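Local coordinates for protein putative Nitroreductase (Anabaena variabilis ATCC 29413, PDB 3EO7) that binds flavin mononucleotide and probably works as an FMN-dependent oxidoreductase of the nitroreductase family, its single chain carrying two nitroreductase-like sequence regions, at residues 318-324 with 363-368; 122-126 with 137-143; 13-19 with 179-184; 206-212 with 247-253. All blocks are in the same frame, centred on the assembly; numbering follows the deposited sequence.

Contact 1 of 4, residues 318-324 with 363-368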
# COMPACT_ATOMS: atom_id res chain seq x y z
N ILE A 318 -16.89 -8.91 -9.21
CA ILE A 318 -15.90 -9.67 -9.96
C ILE A 318 -15.91 -11.08 -9.38
O ILE A 318 -15.88 -11.25 -8.16
CB ILE A 318 -14.48 -9.06 -9.80
CG1 ILE A 318 -14.39 -7.69 -10.47
CG2 ILE A 318 -13.42 -9.97 -10.39
CD1 ILE A 318 -13.05 -6.98 -10.31
N TYR A 319 -15.95 -12.08 -10.26
CA TYR A 319 -15.92 -13.49 -9.84
C TYR A 319 -14.47 -13.93 -9.81
O TYR A 319 -13.79 -13.87 -10.83
CB TYR A 319 -16.73 -14.37 -10.77
CG TYR A 319 -16.65 -15.83 -10.38
CD1 TYR A 319 -17.04 -16.25 -9.11
CD2 TYR A 319 -16.19 -16.78 -11.28
CE1 TYR A 319 -16.98 -17.61 -8.75
CE2 TYR A 319 -16.14 -18.11 -10.94
CZ TYR A 319 -16.52 -18.52 -9.69
OH TYR A 319 -16.45 -19.88 -9.41
N TRP A 320 -14.01 -14.34 -8.63
CA TRP A 320 -12.61 -14.73 -8.44
C TRP A 320 -12.31 -16.23 -8.55
O TRP A 320 -11.21 -16.65 -8.18
CB TRP A 320 -12.10 -14.20 -7.11
CG TRP A 320 -12.03 -12.69 -7.07
CD1 TRP A 320 -12.90 -11.84 -6.46
CD2 TRP A 320 -11.04 -11.89 -7.68
NE1 TRP A 320 -12.48 -10.53 -6.63
CE2 TRP A 320 -11.34 -10.54 -7.39
CE3 TRP A 320 -9.88 -12.18 -8.43
CZ2 TRP A 320 -10.55 -9.49 -7.84
CZ3 TRP A 320 -9.08 -11.12 -8.86
CH2 TRP A 320 -9.42 -9.80 -8.54
N GLY A 321 -13.25 -17.02 -9.06
CA GLY A 321 -13.07 -18.45 -9.23
C GLY A 321 -13.38 -19.24 -7.98
O GLY A 321 -13.49 -18.70 -6.88
N GLU A 322 -13.45 -20.56 -8.14
CA GLU A 322 -13.71 -21.42 -7.01
C GLU A 322 -12.55 -21.31 -6.03
O GLU A 322 -11.39 -21.37 -6.46
CB GLU A 322 -13.90 -22.88 -7.45
CG GLU A 322 -14.13 -23.83 -6.29
N ASN A 323 -12.87 -21.14 -4.75
CA ASN A 323 -11.90 -20.99 -3.68
C ASN A 323 -10.83 -19.94 -3.98
O ASN A 323 -9.67 -20.11 -3.63
CB ASN A 323 -11.24 -22.32 -3.37
CG ASN A 323 -12.24 -23.40 -3.05
OD1 ASN A 323 -12.24 -24.45 -3.68
ND2 ASN A 323 -13.15 -23.11 -2.11
N LEU A 324 -11.25 -18.85 -4.62
CA LEU A 324 -10.35 -17.74 -4.95
C LEU A 324 -9.18 -18.10 -5.86
O LEU A 324 -8.18 -17.37 -5.91
CB LEU A 324 -9.85 -17.06 -3.66
CG LEU A 324 -10.90 -16.45 -2.72
CD1 LEU A 324 -10.31 -15.87 -1.39
CD2 LEU A 324 -11.67 -15.32 -3.49
N TYR A 363 -18.09 -9.01 -1.53
CA TYR A 363 -17.24 -10.18 -1.76
C TYR A 363 -17.24 -11.17 -0.59
O TYR A 363 -16.48 -12.14 -0.61
CB TYR A 363 -15.80 -9.71 -2.09
CG TYR A 363 -15.84 -8.96 -3.39
CD1 TYR A 363 -16.18 -7.61 -3.42
CD2 TYR A 363 -15.65 -9.62 -4.59
CE1 TYR A 363 -16.31 -6.96 -4.62
CE2 TYR A 363 -15.76 -8.97 -5.79
CZ TYR A 363 -16.10 -7.63 -5.79
OH TYR A 363 -16.24 -6.97 -6.98
N ILE A 364 -18.14 -10.98 0.38
CA ILE A 364 -18.19 -11.88 1.52
C ILE A 364 -18.51 -13.32 1.10
O ILE A 364 -17.96 -14.25 1.67
CB ILE A 364 -19.17 -11.41 2.64
CG1 ILE A 364 -20.61 -11.39 2.18
CG2 ILE A 364 -18.81 -10.04 3.12
CD1 ILE A 364 -21.58 -11.04 3.33
N ASP A 365 -19.34 -13.50 0.09
CA ASP A 365 -19.70 -14.83 -0.38
C ASP A 365 -18.57 -15.54 -1.13
O ASP A 365 -18.70 -16.72 -1.46
CB ASP A 365 -21.00 -14.82 -1.21
CG ASP A 365 -20.87 -14.09 -2.53
OD1 ASP A 365 -19.85 -13.40 -2.76
OD2 ASP A 365 -21.84 -14.19 -3.32
N GLN A 366 -17.48 -14.83 -1.39
CA GLN A 366 -16.28 -15.43 -2.00
C GLN A 366 -15.14 -15.57 -0.98
O GLN A 366 -13.98 -15.78 -1.35
CB GLN A 366 -15.83 -14.62 -3.21
CG GLN A 366 -16.87 -14.51 -4.30
CD GLN A 366 -16.30 -13.87 -5.54
OE1 GLN A 366 -15.44 -14.46 -6.19
NE2 GLN A 366 -16.77 -12.65 -5.88
N SER A 367 -15.48 -15.44 0.30
CA SER A 367 -14.53 -15.61 1.41
C SER A 367 -13.51 -14.48 1.56
O SER A 367 -12.42 -14.67 2.10
CB SER A 367 -13.82 -16.97 1.31
OG SER A 367 -14.78 -18.01 1.32
N LEU A 368 -13.87 -13.29 1.07
CA LEU A 368 -13.03 -12.10 1.27
C LEU A 368 -13.64 -11.32 2.44
O LEU A 368 -14.83 -11.45 2.76
CB LEU A 368 -12.93 -11.26 0.01
CG LEU A 368 -12.21 -11.98 -1.14
CD1 LEU A 368 -12.26 -11.14 -2.41
CD2 LEU A 368 -10.76 -12.36 -0.76
O HOH W 1 -14.96 -17.09 -5.66

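Contact 2 of 4, residues 122-126 with 137-143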
# COMPACT_ATOMS: atom_id res chain seq x y z
N SER A 122 8.81 -21.75 16.54
CA SER A 122 9.59 -21.31 17.70
C SER A 122 9.41 -19.83 17.91
O SER A 122 9.18 -19.10 16.94
CB SER A 122 11.09 -21.57 17.49
OG SER A 122 11.33 -22.93 17.33
N PRO A 123 9.53 -19.37 19.16
CA PRO A 123 9.35 -17.94 19.38
C PRO A 123 10.47 -17.11 18.81
O PRO A 123 11.58 -17.62 18.58
CB PRO A 123 9.42 -17.83 20.90
CG PRO A 123 10.17 -18.99 21.36
CD PRO A 123 9.79 -20.09 20.42
N GLY A 124 10.18 -15.83 18.61
CA GLY A 124 11.20 -14.90 18.21
C GLY A 124 10.97 -14.22 16.89
O GLY A 124 9.83 -14.02 16.46
N LEU A 125 12.09 -13.87 16.25
CA LEU A 125 12.11 -13.05 15.06
C LEU A 125 12.56 -13.79 13.82
O LEU A 125 13.56 -14.50 13.81
CB LEU A 125 13.06 -11.85 15.28
CG LEU A 125 12.83 -11.10 16.59
CD1 LEU A 125 14.00 -10.06 16.77
CD2 LEU A 125 11.43 -10.48 16.66
N TYR A 126 11.80 -13.59 12.75
CA TYR A 126 12.07 -14.18 11.45
C TYR A 126 12.03 -13.11 10.35
O TYR A 126 11.13 -12.27 10.32
CB TYR A 126 11.01 -15.23 11.10
CG TYR A 126 10.86 -16.38 12.08
CD1 TYR A 126 10.20 -16.21 13.30
CD2 TYR A 126 11.34 -17.64 11.77
CE1 TYR A 126 10.04 -17.26 14.17
CE2 TYR A 126 11.18 -18.69 12.63
CZ TYR A 126 10.55 -18.50 13.84
OH TYR A 126 10.44 -19.57 14.67
N HIS A 137 15.33 -17.43 10.96
CA HIS A 137 15.02 -17.27 12.37
C HIS A 137 16.27 -16.70 13.00
O HIS A 137 17.17 -17.43 13.39
CB HIS A 137 14.62 -18.61 12.94
CG HIS A 137 14.06 -18.57 14.32
ND1 HIS A 137 14.03 -19.67 15.15
CD2 HIS A 137 13.49 -17.56 15.02
CE1 HIS A 137 13.44 -19.36 16.29
NE2 HIS A 137 13.12 -18.07 16.24
N TYR A 138 16.33 -15.39 13.08
CA TYR A 138 17.55 -14.76 13.54
C TYR A 138 17.60 -14.45 15.01
O TYR A 138 18.64 -14.02 15.48
CB TYR A 138 17.88 -13.52 12.72
CG TYR A 138 16.97 -12.34 12.87
CD1 TYR A 138 15.86 -12.19 12.06
CD2 TYR A 138 17.29 -11.30 13.74
CE1 TYR A 138 15.02 -11.06 12.17
CE2 TYR A 138 16.46 -10.17 13.87
CZ TYR A 138 15.33 -10.05 13.07
OH TYR A 138 14.51 -8.93 13.14
N TRP A 139 16.50 -14.65 15.72
CA TRP A 139 16.49 -14.39 17.16
C TRP A 139 15.48 -15.29 17.80
O TRP A 139 14.33 -15.31 17.40
CB TRP A 139 16.18 -12.93 17.46
CG TRP A 139 16.26 -12.61 18.91
CD1 TRP A 139 15.25 -12.39 19.76
CD2 TRP A 139 17.46 -12.54 19.68
NE1 TRP A 139 15.73 -12.14 21.02
CE2 TRP A 139 17.09 -12.23 20.99
CE3 TRP A 139 18.82 -12.68 19.37
CZ2 TRP A 139 18.02 -12.06 22.01
CZ3 TRP A 139 19.75 -12.51 20.38
CH2 TRP A 139 19.34 -12.21 21.69
N GLU A 140 15.93 -16.16 18.71
CA GLU A 140 15.01 -17.02 19.42
C GLU A 140 14.95 -16.62 20.89
O GLU A 140 15.90 -16.86 21.65
CB GLU A 140 15.36 -18.50 19.30
CG GLU A 140 14.26 -19.34 20.01
CD GLU A 140 14.36 -20.83 19.77
OE1 GLU A 140 15.15 -21.28 18.89
OE2 GLU A 140 13.63 -21.55 20.49
N SER A 141 13.87 -15.98 21.27
CA SER A 141 13.58 -15.61 22.64
C SER A 141 12.10 -15.22 22.65
O SER A 141 11.50 -15.03 21.60
CB SER A 141 14.44 -14.44 23.15
OG SER A 141 13.93 -13.20 22.68
N ASP A 142 11.49 -15.11 23.83
CA ASP A 142 10.08 -14.72 23.84
C ASP A 142 9.98 -13.21 23.86
O ASP A 142 10.21 -12.56 24.89
CB ASP A 142 9.28 -15.31 24.99
CG ASP A 142 7.78 -15.25 24.72
OD1 ASP A 142 7.37 -15.77 23.66
OD2 ASP A 142 7.02 -14.71 25.53
N VAL A 143 9.57 -12.68 22.71
CA VAL A 143 9.50 -11.25 22.44
C VAL A 143 8.06 -10.72 22.42
O VAL A 143 7.84 -9.52 22.25
CB VAL A 143 10.12 -10.93 21.06
CG1 VAL A 143 11.62 -11.34 20.99
CG2 VAL A 143 9.33 -11.60 19.94
O HOH W 2 12.00 -23.70 20.19

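Contact 3 of 4, residues 13-19 with 179-184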
# COMPACT_ATOMS: atom_id res chain seq x y z
N TYR A 13 7.05 18.80 4.52
CA TYR A 13 7.56 17.62 3.80
C TYR A 13 6.83 17.51 2.43
O TYR A 13 7.44 17.37 1.37
CB TYR A 13 7.40 16.30 4.63
CG TYR A 13 7.78 15.14 3.76
CD1 TYR A 13 9.10 14.75 3.62
CD2 TYR A 13 6.84 14.54 2.96
CE1 TYR A 13 9.48 13.78 2.72
CE2 TYR A 13 7.20 13.56 2.03
CZ TYR A 13 8.52 13.18 1.90
OH TYR A 13 8.87 12.22 0.95
N HIS A 14 5.51 17.57 2.47
CA HIS A 14 4.73 17.44 1.25
C HIS A 14 5.10 18.52 0.23
O HIS A 14 5.39 18.24 -0.92
CB HIS A 14 3.24 17.49 1.54
CG HIS A 14 2.43 16.98 0.40
ND1 HIS A 14 2.43 15.66 0.04
CD2 HIS A 14 1.64 17.63 -0.49
CE1 HIS A 14 1.64 15.50 -1.01
NE2 HIS A 14 1.14 16.67 -1.35
N GLU A 15 5.14 19.76 0.69
CA GLU A 15 5.47 20.88 -0.17
C GLU A 15 6.85 20.70 -0.80
O GLU A 15 7.04 20.89 -2.01
CB GLU A 15 5.41 22.18 0.64
CG GLU A 15 5.62 23.43 -0.21
CD GLU A 15 4.53 23.63 -1.30
OE1 GLU A 15 3.40 23.13 -1.11
OE2 GLU A 15 4.80 24.29 -2.33
N ARG A 16 7.82 20.32 0.02
CA ARG A 16 9.19 20.11 -0.45
C ARG A 16 9.42 18.96 -1.42
O ARG A 16 10.47 18.91 -2.10
CB ARG A 16 10.14 20.00 0.75
CG ARG A 16 10.30 21.41 1.31
CD ARG A 16 11.36 21.64 2.19
NE ARG A 16 12.67 21.14 1.77
CZ ARG A 16 13.61 20.96 2.69
NH1 ARG A 16 13.33 21.27 3.94
NH2 ARG A 16 14.79 20.46 2.38
N THR A 17 8.45 18.08 -1.53
CA THR A 17 8.59 16.88 -2.36
C THR A 17 7.69 16.85 -3.59
O THR A 17 7.65 15.87 -4.32
CB THR A 17 8.41 15.62 -1.50
OG1 THR A 17 7.18 15.67 -0.77
CG2 THR A 17 9.59 15.48 -0.52
N LYS A 18 6.99 17.95 -3.82
CA LYS A 18 6.15 18.10 -5.01
C LYS A 18 7.09 18.21 -6.21
O LYS A 18 8.27 18.54 -6.05
CB LYS A 18 5.36 19.41 -4.92
CG LYS A 18 4.34 19.47 -3.79
CD LYS A 18 3.49 20.71 -3.80
CE LYS A 18 2.36 20.61 -2.78
NZ LYS A 18 1.57 21.90 -2.65
N TYR A 19 6.55 18.00 -7.41
CA TYR A 19 7.26 18.36 -8.63
C TYR A 19 6.56 19.60 -9.14
O TYR A 19 5.33 19.71 -9.06
CB TYR A 19 7.18 17.29 -9.70
CG TYR A 19 7.99 16.06 -9.40
CD1 TYR A 19 9.35 16.01 -9.70
CD2 TYR A 19 7.39 14.95 -8.82
CE1 TYR A 19 10.08 14.84 -9.42
CE2 TYR A 19 8.11 13.82 -8.54
CZ TYR A 19 9.44 13.76 -8.85
OH TYR A 19 10.09 12.59 -8.52
N ASP A 179 14.65 12.81 -1.00
CA ASP A 179 13.64 13.04 0.05
C ASP A 179 12.22 12.64 -0.37
O ASP A 179 11.40 12.31 0.49
CB ASP A 179 13.66 14.48 0.52
CG ASP A 179 14.91 14.84 1.30
OD1 ASP A 179 15.48 13.97 2.01
OD2 ASP A 179 15.31 16.01 1.16
N ARG A 180 11.94 12.65 -1.68
CA ARG A 180 10.60 12.24 -2.17
C ARG A 180 10.33 10.77 -1.92
O ARG A 180 9.20 10.31 -2.04
CB ARG A 180 10.48 12.50 -3.68
CG ARG A 180 10.68 13.94 -4.09
CD ARG A 180 10.18 14.17 -5.50
NE ARG A 180 10.14 15.59 -5.86
CZ ARG A 180 11.12 16.29 -6.41
NH1 ARG A 180 12.29 15.73 -6.69
NH2 ARG A 180 10.93 17.57 -6.70
N ALA A 181 11.38 10.00 -1.62
CA ALA A 181 11.24 8.59 -1.35
C ALA A 181 10.23 8.26 -0.25
O ALA A 181 9.66 7.18 -0.30
CB ALA A 181 12.59 7.91 -1.00
N TYR A 182 10.03 9.13 0.74
CA TYR A 182 9.09 8.79 1.81
C TYR A 182 7.67 8.56 1.29
O TYR A 182 7.01 7.61 1.74
CB TYR A 182 9.10 9.80 2.95
CG TYR A 182 8.69 9.21 4.27
CD1 TYR A 182 9.53 8.30 4.94
CD2 TYR A 182 7.49 9.56 4.90
CE1 TYR A 182 9.18 7.77 6.17
CE2 TYR A 182 7.16 9.03 6.15
CZ TYR A 182 7.99 8.16 6.78
OH TYR A 182 7.64 7.67 8.01
N ARG A 183 7.21 9.36 0.31
CA ARG A 183 5.91 9.12 -0.31
C ARG A 183 5.89 7.74 -0.95
O ARG A 183 4.99 6.94 -0.70
CB ARG A 183 5.63 10.15 -1.41
CG ARG A 183 5.54 11.57 -0.94
CD ARG A 183 5.42 12.42 -2.19
NE ARG A 183 5.29 13.85 -2.03
CZ ARG A 183 4.45 14.60 -2.76
NH1 ARG A 183 3.57 14.03 -3.58
NH2 ARG A 183 4.44 15.91 -2.63
N ARG A 184 6.91 7.46 -1.77
CA ARG A 184 6.97 6.20 -2.52
C ARG A 184 7.06 4.98 -1.59
O ARG A 184 6.42 3.96 -1.83
CB ARG A 184 8.14 6.18 -3.53
CG ARG A 184 8.24 7.41 -4.43
CD ARG A 184 7.03 7.64 -5.31
NE ARG A 184 7.40 8.63 -6.32
CZ ARG A 184 7.43 9.94 -6.13
NH1 ARG A 184 6.96 10.51 -5.03
NH2 ARG A 184 7.89 10.72 -7.10
O HOH W 3 6.63 13.39 -5.37
O HOH W 4 8.97 10.09 -9.63

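Contact 4 of 4, residues 206-212 with 247-253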
# COMPACT_ATOMS: atom_id res chain seq x y z
N ARG A 206 -6.74 -13.48 8.98
CA ARG A 206 -7.14 -12.07 8.90
C ARG A 206 -6.05 -11.25 9.60
O ARG A 206 -5.75 -11.46 10.79
CB ARG A 206 -8.48 -11.77 9.55
CG ARG A 206 -8.85 -10.28 9.34
CD ARG A 206 -10.03 -9.87 10.14
NE ARG A 206 -10.54 -8.59 9.66
CZ ARG A 206 -10.11 -7.39 10.02
NH1 ARG A 206 -9.12 -7.23 10.89
NH2 ARG A 206 -10.69 -6.33 9.49
N PRO A 207 -5.46 -10.30 8.88
CA PRO A 207 -4.48 -9.44 9.54
C PRO A 207 -5.24 -8.32 10.27
O PRO A 207 -6.31 -7.92 9.81
CB PRO A 207 -3.68 -8.85 8.36
CG PRO A 207 -4.59 -8.92 7.19
CD PRO A 207 -5.63 -9.98 7.46
N HIS A 208 -4.70 -7.90 11.40
CA HIS A 208 -5.20 -6.78 12.16
C HIS A 208 -4.14 -5.71 12.08
O HIS A 208 -3.02 -5.88 12.55
CB HIS A 208 -5.47 -7.20 13.58
CG HIS A 208 -6.68 -8.07 13.69
ND1 HIS A 208 -7.89 -7.59 14.16
CD2 HIS A 208 -6.88 -9.37 13.35
CE1 HIS A 208 -8.78 -8.57 14.11
NE2 HIS A 208 -8.19 -9.66 13.63
N LEU A 209 -4.51 -4.62 11.40
CA LEU A 209 -3.57 -3.56 11.12
C LEU A 209 -3.34 -2.68 12.34
O LEU A 209 -4.31 -2.21 12.96
CB LEU A 209 -4.11 -2.72 9.99
CG LEU A 209 -3.22 -1.62 9.46
CD1 LEU A 209 -1.90 -2.20 8.90
CD2 LEU A 209 -4.03 -0.82 8.32
N ILE A 210 -2.07 -2.51 12.69
CA ILE A 210 -1.65 -1.68 13.81
C ILE A 210 -0.63 -0.63 13.31
O ILE A 210 0.55 -0.91 13.11
CB ILE A 210 -1.04 -2.48 15.01
CG1 ILE A 210 -1.99 -3.59 15.49
CG2 ILE A 210 -0.64 -1.54 16.17
CD1 ILE A 210 -1.44 -4.44 16.65
N GLY A 211 -1.12 0.59 13.11
CA GLY A 211 -0.27 1.69 12.73
C GLY A 211 0.23 2.51 13.90
O GLY A 211 1.17 3.28 13.73
N GLY A 212 -0.47 2.40 15.03
CA GLY A 212 -0.17 3.08 16.28
C GLY A 212 0.69 2.24 17.21
O GLY A 212 0.22 1.32 17.88
N ILE A 247 -11.83 -12.33 16.00
CA ILE A 247 -12.03 -11.17 16.86
C ILE A 247 -12.42 -9.94 16.10
O ILE A 247 -12.20 -9.83 14.89
CB ILE A 247 -10.76 -10.86 17.69
CG1 ILE A 247 -9.58 -10.51 16.80
CG2 ILE A 247 -10.42 -12.05 18.62
CD1 ILE A 247 -8.34 -10.04 17.54
N SER A 248 -12.99 -8.99 16.82
CA SER A 248 -13.40 -7.75 16.23
C SER A 248 -12.23 -6.93 15.70
O SER A 248 -11.20 -6.87 16.35
CB SER A 248 -14.11 -6.91 17.30
OG SER A 248 -14.26 -5.58 16.90
N PRO A 249 -12.41 -6.28 14.54
CA PRO A 249 -11.37 -5.33 14.14
C PRO A 249 -11.19 -4.26 15.22
O PRO A 249 -12.14 -3.96 15.95
CB PRO A 249 -11.91 -4.71 12.86
CG PRO A 249 -12.87 -5.76 12.31
CD PRO A 249 -13.49 -6.38 13.54
N GLY A 250 -10.00 -3.71 15.32
CA GLY A 250 -9.67 -2.79 16.40
C GLY A 250 -9.15 -1.45 15.97
O GLY A 250 -9.44 -1.00 14.89
N CYS A 251 -8.39 -0.81 16.84
CA CYS A 251 -7.88 0.53 16.56
C CYS A 251 -6.68 0.38 15.64
O CYS A 251 -5.63 -0.04 16.07
CB CYS A 251 -7.44 1.16 17.87
SG CYS A 251 -6.75 2.82 17.70
N THR A 252 -6.85 0.76 14.38
CA THR A 252 -5.77 0.58 13.42
C THR A 252 -4.76 1.71 13.38
O THR A 252 -3.73 1.58 12.73
CB THR A 252 -6.37 0.46 12.00
OG1 THR A 252 -7.12 1.65 11.73
CG2 THR A 252 -7.33 -0.75 11.90
N ALA A 253 -5.08 2.84 13.99
CA ALA A 253 -4.23 4.00 13.88
C ALA A 253 -4.30 4.86 15.13
O ALA A 253 -5.36 5.00 15.74
CB ALA A 253 -4.66 4.85 12.65
O HOH W 5 -9.77 -12.00 13.19
O HOH W 6 -8.09 -4.75 13.55
O HOH W 7 -8.31 -6.05 16.62
O HOH W 8 -2.92 1.24 16.23

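Contact 1 of 4, residues 318-324 with 363-368
L324 and L368 meet through their methyl ends, CD1 of L324 lying 3.6 Å from CD2 of L368, and from this apolar centre two loops of the nitroreductase-like fold are joined. One, residues 318-324, leads into helix 325-333, with L324 at its N-cap position; the other, residues 363-368, follows helix 347-358. L324 also brings CD2 close to the carbonyl oxygen of Q366. Next to the leucines, W320 brings the five-membered part of its indole to Y363. The two planes are inclined at 57° and the pair is oblique, with NE1 of W320 3.7 Å from CE2 of Y363; F356 of helix 347-358 meets both rings. CD1 of the indole approaches L368 as well.

Farther out the contact becomes polar, a worked example of one side-chain amide using both its donor and its acceptor on a neighbouring loop's backbone. Q366, its chain extended beyond CG (chi2 -172°), presents both ends of its amide to residues 318-320. NE2 donates to O of I318 at 2.8 Å, nearly straight at 175° and within the amide's own plane, while OE1 accepts from N of W320 at 2.8 Å, in the carbonyl plane and on a lone pair. Two bonds from one flat group should fix its rotation. Beside them, N of I318 donates to OH of Y363 at 3.0 Å. At the outer edge a water donates to both O of G321 and OE1 of Q366, lying 2.7 Å from OE1.

Contact 2 of 4, residues 122-126 with 137-143
H137, the first residue of 137-143 and well along strand 134-139, lays its imidazole on the ring of Y126, an offset stack with centroids 4.0 Å apart and planes only 3° from parallel. Its CG stands anti to the backbone N (chi1 -170°), which carries the ring back along the first segment until NE2 donates to O of P123 at 2.8 Å. That oxygen lies near the imidazole plane, although the donor sits above the carbonyl plane. Y126 is itself tied down, its OH donating to O of S122 at 2.6 Å.

At Y138 the regular pairing of this antiparallel hairpin breaks: Y138 and W139 both face L125, a classic beta bulge. N of Y138 gives L125 O a weak bond, and the phenol ring turns its face to CB of L125, a CH-pi contact 3.9 Å from that carbon to the ring centroid. W139 returns to the hydrogen-bonded register, its O accepting from N of L125 at 2.9 Å; its CB lies alongside CD1 of L125, the two side chains pointing the same way.

E140 then runs out extended past P123 to share a water with S122, donated to OE2 of E140. O of S141 rests near CB of P123, and V143 closes the segment with CG2 4.1 Å from CD2 of L125.

The hairpin is flanked in its sheet by strand 109-115, whose V114 touches L125 and V143, and by strand 47-50, bonded through S47 to H137. OH of Y138 is hydrogen-bonded to O of L222 at the end of helix 215-222, and the Y138 ring stacks on Y43.

Contact 3 of 4, residues 13-19 with 179-184
R180 lies flat on Y19 and R183 on H14, two guanidinium stacks in which each planar cation meets an aromatic face and has carbonyl or hydroxyl oxygens at its rim. The planes of R180 and Y19 are 9° apart, a cation-pi arrangement in which CZ of R180 stands 3.9 Å from the Y19 ring centroid. Those of R183 and H14 are at 11°, while O of T17 faces the R183 guanidinium from the opposite side.

Hydrogen bonds hold the rims. R180 gives NH2 to O of K18 at 2.9 Å, almost straight and in the guanidinium plane, and NE to O of T17, which it meets from above the carbonyl plane. R183, extended from CG to NE (chi2 173°), gives NE to OG1 of T17 at 2.9 Å and NH2 to O of H14 at 3.0 Å. O of H14 is thus held by two donors, since T17 N reaches it from the other face of its plane. Y13 adds a short bond, its OH donating to O of D179 at 2.6 Å.

Two waters bring R184 into the contact: one donates to O of T17 and accepts from NH1 of R184, another joins NH2 of R184 to OH of Y19. The side chain of R184 is about 5 Å from the bound flavin mononucleotide at the nearest atoms.

R183 NH1 is salt-bridged to D486, and K18 NZ to E15 and D487, which probably offsets the charge of these two.

The contact seats the end of helix 9-16 on the start of helix 181-202, with helix 270-276 touching it through F274, stacked on Y13, and helix 452-473 through Y453, hydrogen-bonded to H14.

Contact 4 of 4, residues 206-212 with 247-253
H208 meets I247 and its neighbours with one ring, a compact example of an imidazole serving as both an apolar surface and a polar hub. Its CB points toward the other segment, and with CG beside the backbone N (chi1 -73°) the ring extends to residues 247-250. ND1, next to CG, meets two waters, each 2.9 Å away; one accepts from N of G250 and the other donates to O of S248. CE1, the carbon between the nitrogens, lies 3.4 Å from CG1 of I247. On the far side NE2 meets a third water. CD1 of I247 sits over one ring face in a CH-pi contact, 4.0 Å from the centroid, while NH1 of R206 is poised over the opposite face.

R206 also turns its guanidinium face to CG of P249, 3.6 Å from NH2, and is salt-bridged to D369 and D373. Farther along, N of G211 donates to O of T252 at 2.8 Å, the one direct hydrogen bond between the segments, with the donor above the carbonyl plane; CA of T252 comes close to O of L209.

Chiefly water and apolar faces therefore join strand 205-207 and its following loop to residues 247-253, and the charge of R206 is probably balanced by its two aspartates.

Along the chain, contact 2 is nested inside the long loop closed by contact 3, and contacts 4 and 1 follow in series. Contacts 2 and 4 reach the same seven-strand antiparallel sheet, their centres about 23 Å apart, with strand 205-207 of contact 4 at its outer edge. Helix 181-202, which starts in contact 3, leads into that strand and also touches L324 and L368 of contact 1. Contacts 1 and 3 lie on opposite sides of the chain's centre, about 38 Å between centres, and no two of the four touch. Only contact 3 approaches the flavin closely; contact 2 pairs two strands, contact 4 sets an edge strand and the loop after it against another loop, and contact 1 joins two loops.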